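Local structure of protein involved in catabolism of external DNA (Legionella pneumophila subsp. pneumophila, 2OO3) at residues K19-T22 and L23-L26; S102-F105 and A106-L110; I253-V256 and L257-T261. The protein probably transfers a methyl group from S-adenosyl-L-methionine to N6 of adenine 2030 in 23S ribosomal RNA. All coordinates share one frame; numbering follows the deposited sequence.

Interaction 1 (K19-T22 and L23-L26)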
loop_
_atom_site.group_PDB
_atom_site.type_symbol
_atom_site.label_atom_id
_atom_site.label_comp_id
_atom_site.label_asym_id
_atom_site.label_seq_id
_atom_site.Cartn_x
_atom_site.Cartn_y
_atom_site.Cartn_z
ATOM N N LYS A 19 4.854 0.489 -2.033
ATOM C CA LYS A 19 3.478 0.296 -1.559
ATOM C C LYS A 19 2.510 1.349 -2.142
ATOM O O LYS A 19 1.381 1.028 -2.573
ATOM C CB LYS A 19 3.487 0.236 -0.021
ATOM C CG LYS A 19 2.429 0.979 0.704
ATOM C CD LYS A 19 2.596 0.959 2.254
ATOM C CE LYS A 19 4.046 0.877 2.729
ATOM N NZ LYS A 19 4.131 0.995 4.215
ATOM N N HIS A 20 2.938 2.605 -2.169
ATOM C CA HIS A 20 2.044 3.672 -2.620
ATOM C C HIS A 20 1.873 3.718 -4.138
ATOM O O HIS A 20 0.796 4.008 -4.614
ATOM C CB HIS A 20 2.482 5.021 -2.062
ATOM C CG HIS A 20 2.277 5.142 -0.575
ATOM N ND1 HIS A 20 3.074 5.937 0.223
ATOM C CD2 HIS A 20 1.351 4.588 0.253
ATOM C CE1 HIS A 20 2.647 5.876 1.474
ATOM N NE2 HIS A 20 1.610 5.057 1.521
ATOM N N ILE A 21 2.921 3.396 -4.895
ATOM C CA ILE A 21 2.759 3.308 -6.339
ATOM C C ILE A 21 1.804 2.169 -6.647
ATOM O O ILE A 21 0.917 2.327 -7.514
ATOM C CB ILE A 21 4.111 3.066 -7.071
ATOM C CG1 ILE A 21 5.035 4.257 -6.801
ATOM C CG2 ILE A 21 3.870 2.850 -8.585
ATOM C CD1 ILE A 21 6.497 4.046 -7.280
ATOM N N THR A 22 1.993 1.032 -5.950
ATOM C CA THR A 22 1.074 -0.121 -6.064
ATOM C C THR A 22 -0.366 0.311 -5.811
ATOM O O THR A 22 -1.247 0.033 -6.618
ATOM C CB THR A 22 1.473 -1.258 -5.126
ATOM O OG1 THR A 22 2.774 -1.741 -5.535
ATOM C CG2 THR A 22 0.479 -2.416 -5.221
ATOM N N LEU A 23 -0.604 0.987 -4.693
ATOM C CA LEU A 23 -1.930 1.549 -4.407
ATOM C C LEU A 23 -2.451 2.408 -5.575
ATOM O O LEU A 23 -3.579 2.229 -6.015
ATOM C CB LEU A 23 -1.867 2.384 -3.112
ATOM C CG LEU A 23 -3.151 3.116 -2.700
ATOM C CD1 LEU A 23 -4.367 2.173 -2.546
ATOM C CD2 LEU A 23 -2.906 3.907 -1.381
ATOM N N THR A 24 -1.632 3.329 -6.093
ATOM C CA THR A 24 -2.100 4.202 -7.175
ATOM C C THR A 24 -2.536 3.421 -8.416
ATOM O O THR A 24 -3.507 3.812 -9.078
ATOM C CB THR A 24 -1.118 5.349 -7.557
ATOM O OG1 THR A 24 0.021 4.834 -8.263
ATOM C CG2 THR A 24 -0.666 6.170 -6.312
ATOM N N ARG A 25 -1.849 2.311 -8.709
ATOM C CA ARG A 25 -2.151 1.522 -9.923
ATOM C C ARG A 25 -3.455 0.770 -9.684
ATOM O O ARG A 25 -4.310 0.671 -10.587
ATOM C CB ARG A 25 -0.999 0.550 -10.246
ATOM C CG ARG A 25 0.343 1.271 -10.500
ATOM C CD ARG A 25 0.589 1.656 -11.969
ATOM N NE ARG A 25 -0.578 1.975 -12.795
ATOM C CZ ARG A 25 -0.946 3.203 -13.169
ATOM N NH1 ARG A 25 -0.304 4.279 -12.768
ATOM N NH2 ARG A 25 -1.995 3.358 -13.933
ATOM N N LEU A 26 -3.654 0.303 -8.445
ATOM C CA LEU A 26 -4.892 -0.406 -8.101
ATOM C C LEU A 26 -6.088 0.538 -8.189
ATOM O O LEU A 26 -7.119 0.168 -8.737
ATOM C CB LEU A 26 -4.801 -1.055 -6.702
ATOM C CG LEU A 26 -3.735 -2.177 -6.616
ATOM C CD1 LEU A 26 -3.644 -2.634 -5.181
ATOM C CD2 LEU A 26 -4.107 -3.379 -7.559
#
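T24 turns its OG1 into the slot between its own backbone N and carbonyl carbon (chi1 73°), and from there the hydroxyl bends back along the helix to I21 O. T24 OG1 donates to I21 O at 2.8 Å, meeting the carbonyl well off its axis at a C=O...O angle of 122°, while R25 N brings the regular helical bond to the same oxygen at 3.0 Å. One backbone acceptor is thus gripped twice, and a buried hydroxyl is satisfied within its own helix. T24 CG2, anti to the carbonyl carbon, lies 3.1 Å from H20 O. This is a central turn of helix 14-30, packed against the Rossmann-like sheet of the methyltransferase, with helices 102-109 and 249-263 also touching it. T22 and L26, one turn apart, run alongside each other, T22 CG2 being 4.1 Å from L26 CD1; T22 OG1 is hydrogen-bonded to I18 O. The R25 guanidinium forms salt bridges with E82 and E252. H20, predicted to bind S-adenosyl-L-methionine, hydrogen-bonds through ND1 to Y99, and K19 NZ forms salt bridges with D16 and with D166, the predicted proton acceptor.

Interaction 2 (S102-F105 and A106-L110)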
loop_
_atom_site.group_PDB
_atom_site.type_symbol
_atom_site.label_atom_id
_atom_site.label_comp_id
_atom_site.label_asym_id
_atom_site.label_seq_id
_atom_site.Cartn_x
_atom_site.Cartn_y
_atom_site.Cartn_z
ATOM N N SER A 102 -1.156 6.802 2.616
ATOM C CA SER A 102 -2.087 6.127 1.733
ATOM C C SER A 102 -3.485 6.772 1.674
ATOM O O SER A 102 -4.063 6.895 0.574
ATOM C CB SER A 102 -2.132 4.606 2.031
ATOM O OG SER A 102 -2.699 4.380 3.304
ATOM N N PRO A 103 -4.025 7.247 2.811
ATOM C CA PRO A 103 -5.349 7.907 2.676
ATOM C C PRO A 103 -5.337 9.150 1.759
ATOM O O PRO A 103 -6.302 9.371 1.059
ATOM C CB PRO A 103 -5.656 8.357 4.124
ATOM C CG PRO A 103 -4.895 7.439 4.971
ATOM C CD PRO A 103 -3.585 7.258 4.229
ATOM N N TYR A 104 -4.246 9.924 1.771
ATOM C CA TYR A 104 -4.104 11.097 0.905
ATOM C C TYR A 104 -4.037 10.698 -0.572
ATOM O O TYR A 104 -4.655 11.352 -1.424
ATOM C CB TYR A 104 -2.880 11.935 1.335
ATOM C CG TYR A 104 -2.902 13.346 0.794
ATOM C CD1 TYR A 104 -3.404 14.401 1.568
ATOM C CD2 TYR A 104 -2.390 13.637 -0.467
ATOM C CE1 TYR A 104 -3.464 15.716 1.067
ATOM C CE2 TYR A 104 -2.399 14.973 -0.965
ATOM C CZ TYR A 104 -2.950 15.984 -0.190
ATOM O OH TYR A 104 -2.971 17.275 -0.660
ATOM N N PHE A 105 -3.346 9.609 -0.900
ATOM C CA PHE A 105 -3.453 9.069 -2.270
ATOM C C PHE A 105 -4.893 8.667 -2.635
ATOM O O PHE A 105 -5.399 9.002 -3.742
ATOM C CB PHE A 105 -2.481 7.880 -2.456
ATOM C CG PHE A 105 -1.015 8.284 -2.426
ATOM C CD1 PHE A 105 -0.414 8.884 -3.550
ATOM C CD2 PHE A 105 -0.242 8.054 -1.302
ATOM C CE1 PHE A 105 0.952 9.257 -3.523
ATOM C CE2 PHE A 105 1.133 8.414 -1.272
ATOM C CZ PHE A 105 1.710 9.024 -2.379
ATOM N N ALA A 106 -5.561 7.933 -1.748
ATOM C CA ALA A 106 -6.899 7.414 -2.068
ATOM C C ALA A 106 -7.934 8.532 -2.299
ATOM O O ALA A 106 -8.753 8.494 -3.224
ATOM C CB ALA A 106 -7.364 6.420 -0.979
ATOM N N ILE A 107 -7.880 9.551 -1.452
ATOM C CA ILE A 107 -8.786 10.672 -1.572
ATOM C C ILE A 107 -8.552 11.388 -2.895
ATOM O O ILE A 107 -9.482 11.892 -3.505
ATOM C CB ILE A 107 -8.636 11.622 -0.345
ATOM C CG1 ILE A 107 -9.240 10.963 0.899
ATOM C CG2 ILE A 107 -9.385 12.893 -0.585
ATOM C CD1 ILE A 107 -8.857 11.657 2.285
ATOM N N ASN A 108 -7.314 11.394 -3.373
ATOM C CA ASN A 108 -7.047 12.020 -4.662
ATOM C C ASN A 108 -7.578 11.256 -5.860
ATOM O O ASN A 108 -8.116 11.869 -6.779
ATOM C CB ASN A 108 -5.554 12.341 -4.846
ATOM C CG ASN A 108 -5.225 13.734 -4.382
ATOM O OD1 ASN A 108 -5.402 14.714 -5.127
ATOM N ND2 ASN A 108 -4.820 13.849 -3.123
ATOM N N GLN A 109 -7.444 9.938 -5.863
ATOM C CA GLN A 109 -7.868 9.154 -7.012
ATOM C C GLN A 109 -9.318 8.635 -7.028
ATOM O O GLN A 109 -9.863 8.304 -8.104
ATOM C CB GLN A 109 -6.924 7.979 -7.148
ATOM C CG GLN A 109 -5.687 8.317 -7.986
ATOM C CD GLN A 109 -4.783 7.135 -8.042
ATOM O OE1 GLN A 109 -4.190 6.780 -7.038
ATOM N NE2 GLN A 109 -4.741 6.462 -9.176
ATOM N N LEU A 110 -9.922 8.520 -5.858
ATOM C CA LEU A 110 -11.286 8.019 -5.765
ATOM C C LEU A 110 -12.300 9.085 -6.164
ATOM O O LEU A 110 -11.919 10.238 -6.393
ATOM C CB LEU A 110 -11.565 7.441 -4.366
ATOM C CG LEU A 110 -10.854 6.089 -4.138
ATOM C CD1 LEU A 110 -11.069 5.608 -2.706
ATOM C CD2 LEU A 110 -11.367 5.044 -5.084
#
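Y104 and N108, one turn apart on helix 102-109, set ring against amide at a slant, the two planes 45° apart. The amide nitrogen does the touching: N108 ND2 lies 3.4 Å from Y104 CE2. With CG anti to the backbone N (chi1 -162°), the tyrosine ring stands beside its own carbonyl, where the amide can reach both. N108 ND2 donates to Y104 O at 3.0 Å in a nearly straight bond, N-H...O 174°, with the oxygen in the amide plane. N108 N reaches Y104 O from the opposite face of the carbonyl at 3.3 Å, a longer bond than the others of this turn. Two donors of one residue therefore clasp a single oxygen, and Q89 hydrogen-bonds to both Y104 OH and N108 OD1. On another side of the helix, I107 CG1 rests 3.3 Å from P103 O and its side chain packs on strand 115-119. F105 turns its ring to H20 and Y83. The helix begins at S102, just beyond strand 98-100, and S102 is a residue predicted to bind S-adenosyl-L-methionine, so this side-chain-to-backbone hydrogen bonding belongs to a helix bordering the probable cofactor pocket of a Rossmann-like methyltransferase.

Interaction 3 (I253-V256 and L257-T261)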
loop_
_atom_site.group_PDB
_atom_site.type_symbol
_atom_site.label_atom_id
_atom_site.label_comp_id
_atom_site.label_asym_id
_atom_site.label_seq_id
_atom_site.Cartn_x
_atom_site.Cartn_y
_atom_site.Cartn_z
ATOM N N ILE A 253 3.317 -3.664 -13.003
ATOM C CA ILE A 253 4.100 -3.609 -11.775
ATOM C C ILE A 253 5.564 -4.055 -11.995
ATOM O O ILE A 253 6.461 -3.589 -11.313
ATOM C CB ILE A 253 3.429 -4.395 -10.655
ATOM C CG1 ILE A 253 3.819 -3.795 -9.303
ATOM C CG2 ILE A 253 3.696 -5.906 -10.811
ATOM C CD1 ILE A 253 3.300 -2.350 -9.120
ATOM N N LYS A 254 5.785 -4.909 -12.992
ATOM C CA LYS A 254 7.127 -5.284 -13.429
ATOM C C LYS A 254 7.931 -4.078 -13.929
ATOM O O LYS A 254 9.103 -3.933 -13.586
ATOM C CB LYS A 254 7.039 -6.359 -14.522
ATOM C CG LYS A 254 8.399 -6.999 -14.928
ATOM C CD LYS A 254 8.169 -8.112 -15.969
ATOM C CE LYS A 254 9.478 -8.724 -16.504
ATOM N NZ LYS A 254 10.261 -7.630 -17.143
ATOM N N LEU A 255 7.305 -3.231 -14.750
ATOM C CA LEU A 255 7.950 -1.994 -15.203
ATOM C C LEU A 255 8.271 -1.113 -13.997
ATOM O O LEU A 255 9.360 -0.541 -13.910
ATOM C CB LEU A 255 7.093 -1.197 -16.209
ATOM C CG LEU A 255 7.754 0.126 -16.722
ATOM C CD1 LEU A 255 9.205 -0.026 -17.198
ATOM C CD2 LEU A 255 6.931 0.842 -17.816
ATOM N N VAL A 256 7.332 -1.007 -13.062
ATOM C CA VAL A 256 7.565 -0.154 -11.903
ATOM C C VAL A 256 8.785 -0.685 -11.124
ATOM O O VAL A 256 9.716 0.066 -10.818
ATOM C CB VAL A 256 6.327 -0.105 -10.975
ATOM C CG1 VAL A 256 6.689 0.536 -9.574
ATOM C CG2 VAL A 256 5.160 0.673 -11.653
ATOM N N LEU A 257 8.758 -1.976 -10.791
ATOM C CA LEU A 257 9.828 -2.591 -9.990
ATOM C C LEU A 257 11.184 -2.507 -10.682
ATOM O O LEU A 257 12.183 -2.213 -10.024
ATOM C CB LEU A 257 9.502 -4.052 -9.646
ATOM C CG LEU A 257 8.295 -4.271 -8.720
ATOM C CD1 LEU A 257 7.827 -5.743 -8.750
ATOM C CD2 LEU A 257 8.643 -3.855 -7.283
ATOM N N GLU A 258 11.231 -2.748 -11.997
ATOM C CA GLU A 258 12.491 -2.566 -12.737
ATOM C C GLU A 258 13.002 -1.156 -12.584
ATOM O O GLU A 258 14.191 -0.955 -12.332
ATOM C CB GLU A 258 12.332 -2.798 -14.236
ATOM C CG GLU A 258 11.904 -4.170 -14.679
ATOM C CD GLU A 258 11.985 -4.255 -16.204
ATOM O OE1 GLU A 258 11.442 -5.218 -16.788
ATOM O OE2 GLU A 258 12.616 -3.330 -16.804
ATOM N N THR A 259 12.121 -0.165 -12.779
ATOM C CA THR A 259 12.512 1.239 -12.587
ATOM C C THR A 259 13.062 1.516 -11.178
ATOM O O THR A 259 14.113 2.158 -11.023
ATOM C CB THR A 259 11.351 2.220 -12.920
ATOM O OG1 THR A 259 10.903 1.953 -14.246
ATOM C CG2 THR A 259 11.805 3.638 -12.868
ATOM N N LEU A 260 12.361 1.045 -10.153
ATOM C CA LEU A 260 12.806 1.281 -8.766
ATOM C C LEU A 260 14.208 0.694 -8.435
ATOM O O LEU A 260 14.992 1.284 -7.666
ATOM C CB LEU A 260 11.740 0.775 -7.778
ATOM C CG LEU A 260 10.418 1.563 -7.848
ATOM C CD1 LEU A 260 9.470 0.992 -6.816
ATOM C CD2 LEU A 260 10.683 3.083 -7.576
ATOM N N THR A 261 14.524 -0.465 -9.002
ATOM C CA THR A 261 15.831 -1.070 -8.754
ATOM C C THR A 261 16.937 -0.224 -9.389
ATOM O O THR A 261 18.095 -0.399 -9.030
ATOM C CB THR A 261 15.958 -2.508 -9.267
ATOM O OG1 THR A 261 15.811 -2.535 -10.689
ATOM C CG2 THR A 261 14.906 -3.425 -8.643
#
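A salt bridge, a carbonyl that accepts two hydrogen bonds and a pair of apolar contacts join successive turns of helix 249-263, which lies between helix 14-30 and the antiparallel end of the main sheet. On the outer side, K254 NZ meets E258 OE1 at 2.7 Å, nearly along the C-O axis of the carboxylate. The lysine runs extended until its last torsion bends (chi4 -60°), bringing the ammonium over to the glutamate, whose own chain is straight beyond CG; both side chains also touch Y271 of strand 270-275. A quarter turn round the helix, T259 OG1 donates to L255 O at 3.0 Å, and T259 N reaches that same oxygen from the opposite face of the carbonyl at 3.0 Å. The buried side is hydrocarbon: V256 and L260 form a parallel pair with V256 CG1 3.9 Å from L260 CD1, and I253 CG1 lies 4.5 Å from L257 CD1. These four residues all pack on helix 14-30, I253 on T22 and V256 on I21. The chemistry implies a largely amphipathic helix, although L255 lies on the exposed side, with its ion pair placed where water can probably weaken it and its aliphatic ridge turned to the protein interior.

All three join neighbouring helical turns, and their chemistry differs in part with their depth. Interaction 1 is the most central and wholly buried, and it touches both others: interaction 2 through a probable hydrogen bond from Q109 NE2 to T24 O, interaction 3 through I21 and T22 against V256 and I253. Interaction 2 is also largely buried, with N108 and Q109 partly exposed. Interactions 2 and 3 do not touch, their centres about 22 Å apart. Side-chain donors to backbone carbonyls recur throughout, a hydroxyl in interactions 1 and 3 and an amide in interaction 2. Only the partly exposed interaction 3 holds a salt bridge within its own turns; the charged groups of interaction 1 find partners elsewhere.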